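Local atomic coordinates of periplasmic beta-glucosidase (Pseudomonas aeruginosa, PDB entry 6R5T), a protein that probably hydrolyses terminal, non-reducing beta-D-glucosyl residues with release of beta-D-glucose, as a periplasmic member of glycoside hydrolase family 3. Residues V80-G83 / P89-L92; H76-D79 / G83-T86; R137-F142 / I395-A400. The protein carries 1 engineered substitution. All blocks are in the same frame, centred on the assembly; numbering follows the deposited sequence. Where two conformers were deposited one is given.

Interaction 1: V80-G83 / P89-L92; sequences VAHG and PISL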
ATOM      1  N   VAL A  80     -15.818  19.806 -16.254  1.00 16.79           N
ATOM      2  CA  VAL A  80     -16.829  20.371 -15.352  1.00 16.57           C
ATOM      3  C   VAL A  80     -17.015  19.336 -14.248  1.00 19.75           C
ATOM      4  O   VAL A  80     -17.780  18.424 -14.384  1.00 19.72           O
ATOM      5  CB  VAL A  80     -18.112  20.738 -16.099  1.00 18.40           C
ATOM      6  CG1 VAL A  80     -19.095  21.316 -15.158  1.00 17.82           C
ATOM      7  CG2 VAL A  80     -17.846  21.731 -17.207  1.00 19.73           C
ATOM      8  N   ALA A  81     -16.155  19.422 -13.253  1.00 18.00           N
ATOM      9  CA  ALA A  81     -16.011  18.381 -12.206  1.00 18.05           C
ATOM     10  C   ALA A  81     -16.953  18.653 -11.030  1.00 15.77           C
ATOM     11  O   ALA A  81     -17.577  17.714 -10.550  1.00 18.06           O
ATOM     12  CB  ALA A  81     -14.569  18.375 -11.773  1.00 18.05           C
ATOM     13  N   HIS A  82     -16.998  19.896 -10.538  1.00 14.09           N
ATOM     14  CA  HIS A  82     -17.828  20.289  -9.380  1.00 14.82           C
ATOM     15  C   HIS A  82     -18.291  21.726  -9.596  1.00 15.17           C
ATOM     16  O   HIS A  82     -18.236  22.519  -8.657  1.00 14.09           O
ATOM     17  CB  HIS A  82     -17.079  20.091  -8.051  1.00 13.66           C
ATOM     18  CG  HIS A  82     -15.800  20.827  -7.909  1.00 13.21           C
ATOM     19  ND1 HIS A  82     -15.695  21.982  -7.187  1.00 13.36           N
ATOM     20  CD2 HIS A  82     -14.575  20.578  -8.398  1.00 13.91           C
ATOM     21  CE1 HIS A  82     -14.442  22.416  -7.231  1.00 14.47           C
ATOM     22  NE2 HIS A  82     -13.736  21.590  -8.000  1.00 13.59           N
ATOM     23  N   GLY A  83     -18.702  22.023 -10.830  1.00 13.62           N
ATOM     24  CA  GLY A  83     -19.121  23.391 -11.171  1.00 14.23           C
ATOM     25  C   GLY A  83     -18.492  23.824 -12.441  1.00 13.96           C
ATOM     26  O   GLY A  83     -17.370  23.399 -12.751  1.00 14.99           O
ATOM     27  N   PRO A  89     -18.636  22.803  -3.785  1.00 12.01           N
ATOM     28  CA  PRO A  89     -17.535  22.085  -3.132  1.00 11.39           C
ATOM     29  C   PRO A  89     -16.950  21.022  -4.051  1.00 12.31           C
ATOM     30  O   PRO A  89     -17.640  20.481  -4.901  1.00 12.66           O
ATOM     31  CB  PRO A  89     -18.199  21.394  -1.931  1.00 13.10           C
ATOM     32  CG  PRO A  89     -19.385  22.305  -1.629  1.00 13.13           C
ATOM     33  CD  PRO A  89     -19.843  22.792  -2.987  1.00 12.72           C
ATOM     34  N   ILE A  90     -15.693  20.698  -3.786  1.00 11.44           N
ATOM     35  CA  ILE A  90     -15.075  19.499  -4.369  1.00 11.80           C
ATOM     36  C   ILE A  90     -15.931  18.299  -4.115  1.00 12.47           C
ATOM     37  O   ILE A  90     -16.688  18.227  -3.133  1.00 11.83           O
ATOM     38  CB  ILE A  90     -13.612  19.347  -3.910  1.00 11.78           C
ATOM     39  CG1 ILE A  90     -13.497  19.300  -2.377  1.00 12.30           C
ATOM     40  CG2 ILE A  90     -12.754  20.433  -4.473  1.00 12.27           C
ATOM     41  CD1 ILE A  90     -12.228  18.669  -1.877  1.00 12.18           C
ATOM     42  N   SER A  91     -15.813  17.287  -4.984  1.00 13.41           N
ATOM     43  CA  SER A  91     -16.633  16.061  -4.878  1.00 14.50           C
ATOM     44  C   SER A  91     -16.532  15.431  -3.493  1.00 13.81           C
ATOM     45  O   SER A  91     -17.517  14.918  -3.008  1.00 13.91           O
ATOM     46  CB  SER A  91     -16.285  15.076  -5.966  1.00 16.79           C
ATOM     47  OG  SER A  91     -16.621  15.634  -7.210  1.00 20.37           O
ATOM     48  N   LEU A  92     -15.347  15.427  -2.883  1.00 14.11           N
ATOM     49  CA  LEU A  92     -15.233  14.738  -1.584  1.00 14.47           C
ATOM     50  C   LEU A  92     -16.125  15.469  -0.570  1.00 14.21           C
ATOM     51  O   LEU A  92     -16.689  14.843   0.311  1.00 16.31           O
ATOM     52  CB  LEU A  92     -13.735  14.721  -1.244  1.00 17.03           C
ATOM     53  CG  LEU A  92     -13.364  13.905  -0.031  1.00 17.24           C
ATOM     54  CD1 LEU A  92     -13.740  12.454  -0.212  1.00 18.12           C
ATOM     55  CD2 LEU A  92     -11.865  14.097   0.184  1.00 17.53           C
TER
HETATM   56  O   HOH W   1     -18.903  16.536  -8.552  1.00 24.53           O
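His82 and Ile90 lie side by side and point the same way, and they carry most of this contact. The segment 80-83 belongs to the loop that leaves strand 75-78. The segment 89-92 leads into helix 91-95, with Ile90 at its N-cap position. The His82 side chain can be followed outward. His82 CB lies 3.2 Å from the carbonyl atom Pro89 O. CG sits between the backbone N and the carbonyl carbon of its own residue (chi1 58°), and this stands the ring beside residues 89 and 90. CG itself is 3.8 Å from Ile90 CA. That carbon packs over one ring face as a CH-pi contact, 3.9 Å from the ring centroid and displaced toward the rim. Next along the ring, ND1 is hydrogen-bonded to Phe88 O, just before the second segment. His82 CE1 meets the methyl Ile90 CG2 at 3.8 Å, over the same ring face as Ile90 CA. NE2 lies equally close to that methyl, and its polar partner is Ser397 O, in the region of the C-terminal family domain. Away from the ring, the polar groups are joined through water. One water donates to Ala81 O at 2.7 Å. It also lies 2.8 Å from Ser91 OG, and so spans two oxygens that do not meet directly. The Pro89 ring packs on Val358 and Ala359 of helix 352-362. The contact joins the loop after strand 75-78 to the start of helix 91-95, in a buried part of the barrel domain. With both ring nitrogens of His82 bonded to carbonyl oxygens, the ring is held from two sides, which would be consistent with a doubly protonated imidazole.

Interaction 2: H76-D79 / G83-T86; sequences HAYD and GHRT. With BGC (beta-D-glucopyranose), chain C.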
ATOM      1  N   HIS A  76     -18.047  19.696 -28.132  1.00 14.83           N
ATOM      2  CA  HIS A  76     -17.118  20.477 -27.279  1.00 15.06           C
ATOM      3  C   HIS A  76     -17.208  19.967 -25.852  1.00 15.34           C
ATOM      4  O   HIS A  76     -18.332  19.899 -25.311  1.00 14.71           O
ATOM      5  CB  HIS A  76     -17.433  21.985 -27.342  1.00 15.82           C
ATOM      6  CG  HIS A  76     -16.980  22.604 -28.613  1.00 17.40           C
ATOM      7  ND1 HIS A  76     -17.737  22.483 -29.775  1.00 18.51           N
ATOM      8  CD2 HIS A  76     -15.859  23.310 -28.935  1.00 18.35           C
ATOM      9  CE1 HIS A  76     -17.049  23.083 -30.744  1.00 19.24           C
ATOM     10  NE2 HIS A  76     -15.935  23.610 -30.265  1.00 20.21           N
ATOM     11  N   ALA A  77     -16.055  19.632 -25.291  1.00 14.61           N
ATOM     12  CA  ALA A  77     -15.985  19.071 -23.932  1.00 14.56           C
ATOM     13  C   ALA A  77     -15.153  19.952 -23.017  1.00 14.05           C
ATOM     14  O   ALA A  77     -14.293  20.719 -23.465  1.00 14.31           O
ATOM     15  CB  ALA A  77     -15.467  17.649 -24.011  1.00 14.13           C
ATOM     16  N   TYR A  78     -15.371  19.727 -21.720  1.00 14.44           N
ATOM     17  CA  TYR A  78     -14.588  20.381 -20.648  1.00 14.31           C
ATOM     18  C   TYR A  78     -14.658  19.550 -19.376  1.00 15.35           C
ATOM     19  O   TYR A  78     -15.444  18.644 -19.265  1.00 17.70           O
ATOM     20  CB  TYR A  78     -15.130  21.774 -20.450  1.00 15.04           C
ATOM     21  CG  TYR A  78     -14.302  22.757 -19.663  1.00 15.20           C
ATOM     22  CD1 TYR A  78     -12.936  22.878 -19.846  1.00 16.27           C
ATOM     23  CD2 TYR A  78     -14.926  23.597 -18.763  1.00 16.63           C
ATOM     24  CE1 TYR A  78     -12.190  23.814 -19.149  1.00 16.47           C
ATOM     25  CE2 TYR A  78     -14.195  24.559 -18.073  1.00 16.17           C
ATOM     26  CZ  TYR A  78     -12.830  24.661 -18.281  1.00 17.39           C
ATOM     27  OH  TYR A  78     -12.098  25.620 -17.635  1.00 20.90           O
ATOM     28  N   ASP A  79     -13.777  19.874 -18.453  1.00 17.16           N
ATOM     29  CA  ASP A  79     -13.623  19.240 -17.111  1.00 17.47           C
ATOM     30  C   ASP A  79     -14.525  20.026 -16.148  1.00 17.36           C
ATOM     31  O   ASP A  79     -14.046  20.806 -15.353  1.00 16.94           O
ATOM     32  CB  ASP A  79     -12.148  19.224 -16.737  1.00 18.35           C
ATOM     33  CG  ASP A  79     -11.349  18.151 -17.464  1.00 23.64           C
ATOM     34  OD1 ASP A  79     -11.726  16.955 -17.315  1.00 24.54           O
ATOM     35  OD2 ASP A  79     -10.336  18.478 -18.137  1.00 25.17           O
ATOM     36  N   GLY A  83     -18.702  22.023 -10.830  1.00 13.62           N
ATOM     37  CA  GLY A  83     -19.121  23.391 -11.171  1.00 14.23           C
ATOM     38  C   GLY A  83     -18.492  23.824 -12.441  1.00 13.96           C
ATOM     39  O   GLY A  83     -17.370  23.399 -12.751  1.00 14.99           O
ATOM     40  N   HIS A  84     -19.182  24.700 -13.176  1.00 14.31           N
ATOM     41  CA  HIS A  84     -18.642  25.328 -14.384  1.00 13.99           C
ATOM     42  C   HIS A  84     -18.137  26.731 -14.105  1.00 13.01           C
ATOM     43  O   HIS A  84     -16.955  26.935 -14.071  1.00 13.56           O
ATOM     44  CB  HIS A  84     -19.685  25.232 -15.511  1.00 14.61           C
ATOM     45  CG  HIS A  84     -19.174  25.860 -16.744  1.00 15.24           C
ATOM     46  ND1 HIS A  84     -18.011  25.447 -17.307  1.00 14.86           N
ATOM     47  CD2 HIS A  84     -19.627  26.902 -17.484  1.00 15.41           C
ATOM     48  CE1 HIS A  84     -17.754  26.178 -18.382  1.00 17.54           C
ATOM     49  NE2 HIS A  84     -18.723  27.086 -18.518  1.00 16.39           N
ATOM     50  N   ARG A  85     -19.043  27.664 -13.828  1.00 14.47           N
ATOM     51  CA  ARG A  85     -18.681  29.039 -13.400  1.00 14.35           C
ATOM     52  C   ARG A  85     -19.035  29.234 -11.932  1.00 12.37           C
ATOM     53  O   ARG A  85     -18.194  29.804 -11.230  1.00 15.31           O
ATOM     54  CB  ARG A  85     -19.379  30.088 -14.285  1.00 15.45           C
ATOM     55  CG  ARG A  85     -18.738  30.264 -15.645  1.00 16.32           C
ATOM     56  CD  ARG A  85     -19.470  31.242 -16.591  1.00 16.06           C
ATOM     57  NE  ARG A  85     -20.626  30.598 -17.185  1.00 17.11           N
ATOM     58  CZ  ARG A  85     -21.870  30.650 -16.755  1.00 17.31           C
ATOM     59  NH1 ARG A  85     -22.201  31.400 -15.713  1.00 18.96           N
ATOM     60  NH2 ARG A  85     -22.809  29.911 -17.323  1.00 17.37           N
ATOM     61  N   THR A  86     -20.188  28.745 -11.497  1.00 13.32           N
ATOM     62  CA  THR A  86     -20.520  28.702 -10.063  1.00 14.43           C
ATOM     63  C   THR A  86     -19.901  27.402  -9.531  1.00 13.69           C
ATOM     64  O   THR A  86     -20.348  26.321  -9.917  1.00 14.92           O
ATOM     65  CB  THR A  86     -22.007  28.740  -9.772  1.00 17.41           C
ATOM     66  OG1 THR A  86     -22.601  29.854 -10.431  1.00 16.79           O
ATOM     67  CG2 THR A  86     -22.247  28.817  -8.302  1.00 18.58           C
TER
HETATM   68  C2  BGC C   1      -9.260  15.078 -17.372  1.00 24.31           C
HETATM   69  C3  BGC C   1      -8.374  15.352 -18.604  1.00 26.51           C
HETATM   70  C4  BGC C   1      -6.964  15.686 -18.046  1.00 26.68           C
HETATM   71  C5  BGC C   1      -6.488  14.439 -17.280  1.00 26.59           C
HETATM   72  C6  BGC C   1      -5.140  14.632 -16.621  1.00 26.36           C
HETATM   73  C1  BGC C   1      -8.646  13.934 -16.556  1.00 23.39           C
HETATM   74  O1  BGC C   1      -9.448  13.850 -15.419  1.00 21.73           O
HETATM   75  O2  BGC C   1     -10.603  14.726 -17.682  1.00 23.90           O
HETATM   76  O3  BGC C   1      -8.891  16.504 -19.299  1.00 27.70           O
HETATM   77  O4  BGC C   1      -6.102  15.937 -19.167  1.00 27.37           O
HETATM   78  O5  BGC C   1      -7.314  14.262 -16.168  1.00 23.06           O
HETATM   79  O6  BGC C   1      -4.745  13.425 -15.959  1.00 24.20           O
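Tyr78 and His84 both place CG anti to the backbone N, with chi1 near -165° for Tyr78 and 180° for His84. These torsions bring the two rings together across the start of a loop. The setting is the TIM-barrel domain of a family 3 glycosidase. Strand 75-78 is one of its parallel barrel strands, running between strands 48-50 and 121-122. Residues 83-86 follow shortly afterwards in the chain. The rings meet rim to rim, with neither lying over the face of the other. Their planes stand almost perpendicular, at 85°, and their centroids are 5.8 Å apart. The touching atoms are Tyr78 CD2 and His84 CE1, at 3.8 Å. Tyr78 CE2 follows at 3.9 Å from the same His84 CE1, so one side of the phenol ring borders the imidazole. His84 ND1 lies near the plane of the Tyr78 ring. The far nitrogen, His84 NE2, is hydrogen-bonded to Asp117 OD2. That carboxylate also forms a salt bridge with Arg85 NE, so two neighbouring residues of the loop share one anchor. Asp79, directly after the strand, starts away from segment 83-86, and its carboxylate lies in the sugar pocket. It takes both of its hydrogen bonds to the bound glucose as acceptor, one on each carboxylate oxygen. Two neighbouring hydroxyls of one sugar are gripped in this way. BGC O2 donates to Asp79 OD1 at 2.5 Å, and BGC O3 donates to Asp79 OD2 at 2.7 Å.

Interaction 3: R137-F142 / I395-A400; sequences RVSEGF and IGSWSA. With BGC (beta-D-glucopyranose), chain C.
Glu140 and Trp398 make the closest approach between the two segments. Glu140 OE2 sits at the edge of the indole, near its plane and 2.9 Å from Trp398 NE1. The carboxylate and ring planes are 58° apart. Behind the oxygen, Glu140 CD packs 3.2 Å from Trp398 CD1. Arg137 also comes near the indole, with NH2 3.4 Å from Trp398 CZ2. Ionic bonds come next. Glu140 is gripped side-on by NE and NH2 of Arg137. NH2 reaches the syn lone pair of Glu140 OE1 at 2.9 Å, almost in the guanidinium plane, as a salt bridge. NE reaches Glu140 OE2 at 3.0 Å, tilted out of that plane. The Arg137 chain bends at chi3 (75°), which turns the guanidinium toward both the carboxylate and the sugar. Sugar bonds form the third group. Arg137 NH1 donates to BGC O6, and NH2 donates to BGC O1 at 3.0 Å and to BGC O5. Glu140 therefore acts as a second-shell residue that fixes the rotation of a ligand-binding arginine. The indole adds a carbon contact, Trp398 CH2 to BGC C4 at 3.9 Å, and it also touches the bound galactose. Hydroxyls make the last group. Ser139 OG and Ser397 OG lie 3.4 Å apart, and both are hydrogen-bonded to Ala484 O. The contact thus lines the lactose pocket where the two large family domains meet. Residues 137-142 come between strand 121-122 and helix 146-161, with Arg137 and Glu140 resting on His177 of strand 172-178. Residues 395-400 lie between helices 391-394 and 410-418.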
ATOM      1  N   ARG A 137      -5.588  13.136  -6.139  1.00 13.03           N
ATOM      2  CA  ARG A 137      -6.918  13.173  -6.799  1.00 13.23           C
ATOM      3  C   ARG A 137      -8.037  12.642  -5.923  1.00 12.96           C
ATOM      4  O   ARG A 137      -9.178  12.520  -6.409  1.00 12.76           O
ATOM      5  CB  ARG A 137      -6.810  12.457  -8.132  1.00 12.68           C
ATOM      6  CG  ARG A 137      -5.720  13.057  -8.998  1.00 13.38           C
ATOM      7  CD  ARG A 137      -5.712  12.553 -10.450  1.00 14.46           C
ATOM      8  NE  ARG A 137      -6.809  13.198 -11.147  1.00 15.67           N
ATOM      9  CZ  ARG A 137      -6.845  13.471 -12.457  1.00 17.96           C
ATOM     10  NH1 ARG A 137      -5.848  13.097 -13.238  1.00 16.57           N
ATOM     11  NH2 ARG A 137      -7.888  14.152 -12.931  1.00 17.91           N
ATOM     12  N   VAL A 138      -7.784  12.365  -4.647  1.00 11.90           N
ATOM     13  CA  VAL A 138      -8.891  11.949  -3.746  0.50 11.78           C
ATOM     14  C   VAL A 138      -9.931  13.079  -3.699  1.00 11.90           C
ATOM     15  O   VAL A 138     -11.108  12.746  -3.511  1.00 13.03           O
ATOM     16  CB  VAL A 138      -8.402  11.584  -2.332  0.50 12.65           C
ATOM     17  CG1 VAL A 138      -7.456  10.392  -2.360  0.50 13.63           C
ATOM     18  CG2 VAL A 138      -7.769  12.767  -1.657  0.50 12.49           C
ATOM     19  N   SER A 139      -9.496  14.317  -3.909  1.00 11.80           N
ATOM     20  CA  SER A 139     -10.432  15.482  -3.856  1.00 13.59           C
ATOM     21  C   SER A 139     -11.519  15.382  -4.936  1.00 14.36           C
ATOM     22  O   SER A 139     -12.658  15.941  -4.762  1.00 15.55           O
ATOM     23  CB  SER A 139      -9.666  16.770  -3.982  1.00 15.05           C
ATOM     24  OG  SER A 139      -9.082  16.838  -5.284  1.00 22.71           O
ATOM     25  N   GLU A 140     -11.254  14.635  -5.988  1.00 15.17           N
ATOM     26  CA  GLU A 140     -12.171  14.522  -7.157  1.00 15.26           C
ATOM     27  C   GLU A 140     -13.195  13.415  -7.032  1.00 16.37           C
ATOM     28  O   GLU A 140     -14.130  13.448  -7.813  1.00 14.68           O
ATOM     29  CB  GLU A 140     -11.362  14.219  -8.407  1.00 17.49           C
ATOM     30  CG  GLU A 140     -10.531  15.376  -8.779  1.00 24.33           C
ATOM     31  CD  GLU A 140      -9.515  14.946  -9.790  1.00 24.43           C
ATOM     32  OE1 GLU A 140      -9.964  14.384 -10.863  1.00 25.09           O
ATOM     33  OE2 GLU A 140      -8.298  15.134  -9.466  1.00 26.07           O
ATOM     34  N   GLY A 141     -13.042  12.490  -6.073  1.00 12.95           N
ATOM     35  CA  GLY A 141     -14.000  11.405  -5.922  1.00 14.35           C
ATOM     36  C   GLY A 141     -14.919  11.604  -4.741  1.00 13.76           C
ATOM     37  O   GLY A 141     -14.983  12.735  -4.168  1.00 15.91           O
ATOM     38  N   PHE A 142     -15.604  10.537  -4.398  1.00 13.62           N
ATOM     39  CA  PHE A 142     -16.657  10.569  -3.374  1.00 13.02           C
ATOM     40  C   PHE A 142     -16.250   9.784  -2.134  1.00 12.84           C
ATOM     41  O   PHE A 142     -17.096   9.556  -1.282  1.00 13.59           O
ATOM     42  CB  PHE A 142     -17.962  10.060  -3.953  1.00 14.55           C
ATOM     43  CG  PHE A 142     -18.552  10.886  -5.058  1.00 15.18           C
ATOM     44  CD1 PHE A 142     -18.769  12.243  -4.898  1.00 16.25           C
ATOM     45  CD2 PHE A 142     -18.954  10.285  -6.231  1.00 17.55           C
ATOM     46  CE1 PHE A 142     -19.411  12.988  -5.886  1.00 18.33           C
ATOM     47  CE2 PHE A 142     -19.546  11.044  -7.240  1.00 18.49           C
ATOM     48  CZ  PHE A 142     -19.800  12.380  -7.047  1.00 18.46           C
ATOM     49  N   ILE A 395     -12.119  27.710  -4.103  1.00 16.61           N
ATOM     50  CA  ILE A 395     -12.800  27.047  -5.249  1.00 17.61           C
ATOM     51  C   ILE A 395     -12.223  25.666  -5.533  1.00 18.79           C
ATOM     52  O   ILE A 395     -12.793  24.982  -6.363  1.00 18.23           O
ATOM     53  CB  ILE A 395     -12.844  27.940  -6.512  1.00 16.31           C
ATOM     54  CG1 ILE A 395     -11.470  28.262  -7.096  1.00 18.84           C
ATOM     55  CG2 ILE A 395     -13.635  29.171  -6.194  1.00 17.21           C
ATOM     56  CD1 ILE A 395     -11.548  28.982  -8.423  1.00 19.22           C
ATOM     57  N   GLY A 396     -11.092  25.292  -4.937  1.00 16.15           N
ATOM     58  CA  GLY A 396     -10.563  23.935  -5.042  1.00 15.91           C
ATOM     59  C   GLY A 396      -9.797  23.671  -6.315  1.00 16.36           C
ATOM     60  O   GLY A 396      -9.613  24.593  -7.154  1.00 18.28           O
ATOM     61  N   SER A 397      -9.309  22.448  -6.432  1.00 15.98           N
ATOM     62  CA  SER A 397      -8.751  21.942  -7.694  1.00 18.06           C
ATOM     63  C   SER A 397      -9.892  21.638  -8.681  1.00 16.08           C
ATOM     64  O   SER A 397     -11.055  21.517  -8.247  1.00 19.03           O
ATOM     65  CB  SER A 397      -7.881  20.752  -7.453  1.00 21.06           C
ATOM     66  OG  SER A 397      -8.696  19.692  -7.004  1.00 26.27           O
ATOM     67  N   TRP A 398      -9.548  21.548  -9.960  1.00 17.02           N
ATOM     68  CA  TRP A 398     -10.471  21.253 -11.091  1.00 16.73           C
ATOM     69  C   TRP A 398     -11.670  22.195 -10.974  1.00 16.28           C
ATOM     70  O   TRP A 398     -12.833  21.754 -10.945  1.00 14.75           O
ATOM     71  CB  TRP A 398     -10.862  19.771 -11.167  1.00 19.11           C
ATOM     72  CG  TRP A 398      -9.697  18.862 -11.526  1.00 21.20           C
ATOM     73  CD1 TRP A 398      -9.073  17.977 -10.694  1.00 20.44           C
ATOM     74  CD2 TRP A 398      -9.036  18.717 -12.805  1.00 23.65           C
ATOM     75  NE1 TRP A 398      -8.013  17.367 -11.347  1.00 21.55           N
ATOM     76  CE2 TRP A 398      -7.997  17.770 -12.649  1.00 22.77           C
ATOM     77  CE3 TRP A 398      -9.214  19.290 -14.074  1.00 25.23           C
ATOM     78  CZ2 TRP A 398      -7.156  17.398 -13.699  1.00 25.67           C
ATOM     79  CZ3 TRP A 398      -8.368  18.939 -15.103  1.00 24.04           C
ATOM     80  CH2 TRP A 398      -7.339  18.015 -14.921  1.00 24.97           C
ATOM     81  N   SER A 399     -11.342  23.471 -10.941  1.00 15.93           N
ATOM     82  CA  SER A 399     -12.356  24.535 -10.735  1.00 16.40           C
ATOM     83  C   SER A 399     -12.870  25.062 -12.073  1.00 16.08           C
ATOM     84  O   SER A 399     -13.632  26.034 -12.049  1.00 15.86           O
ATOM     85  CB  SER A 399     -11.791  25.629  -9.884  1.00 17.41           C
ATOM     86  OG  SER A 399     -10.673  26.228 -10.489  1.00 17.62           O
ATOM     87  N   ALA A 400     -12.567  24.398 -13.193  1.00 15.24           N
ATOM     88  CA  ALA A 400     -13.250  24.671 -14.478  1.00 15.09           C
ATOM     89  C   ALA A 400     -13.156  26.178 -14.795  1.00 14.61           C
ATOM     90  O   ALA A 400     -12.060  26.711 -14.737  1.00 16.27           O
ATOM     91  CB  ALA A 400     -14.683  24.148 -14.404  1.00 15.51           C
TER
HETATM   92  C2  BGC C   1      -9.260  15.078 -17.372  1.00 24.31           C
HETATM   93  C3  BGC C   1      -8.374  15.352 -18.604  1.00 26.51           C
HETATM   94  C4  BGC C   1      -6.964  15.686 -18.046  1.00 26.68           C
HETATM   95  C5  BGC C   1      -6.488  14.439 -17.280  1.00 26.59           C
HETATM   96  C6  BGC C   1      -5.140  14.632 -16.621  1.00 26.36           C
HETATM   97  C1  BGC C   1      -8.646  13.934 -16.556  1.00 23.39           C
HETATM   98  O1  BGC C   1      -9.448  13.850 -15.419  1.00 21.73           O
HETATM   99  O2  BGC C   1     -10.603  14.726 -17.682  1.00 23.90           O
HETATM  100  O3  BGC C   1      -8.891  16.504 -19.299  1.00 27.70           O
HETATM  101  O4  BGC C   1      -6.102  15.937 -19.167  1.00 27.37           O
HETATM  102  O5  BGC C   1      -7.314  14.262 -16.168  1.00 23.06           O
HETATM  103  O6  BGC C   1      -4.745  13.425 -15.959  1.00 24.20           O

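From the N terminus, interaction 2 starts on strand 75-78 and closes a very short loop at 83-86. Interaction 1 opens inside that loop, at residues 80-83, and closes later, at the start of helix 91-95. The two therefore cross rather than nest, and they share Gly83. Interaction 3 opens only afterwards, at 137-142, and closes some 250 residues on, at 395-400. It joins the barrel domain to the C-terminal family domain. Its second segment returns to both earlier contacts: Ser397 and Trp398 lie beside His82, and Tyr78 OH probably bonds to Ala400 O. Interactions 2 and 3 both reach the bound glucose.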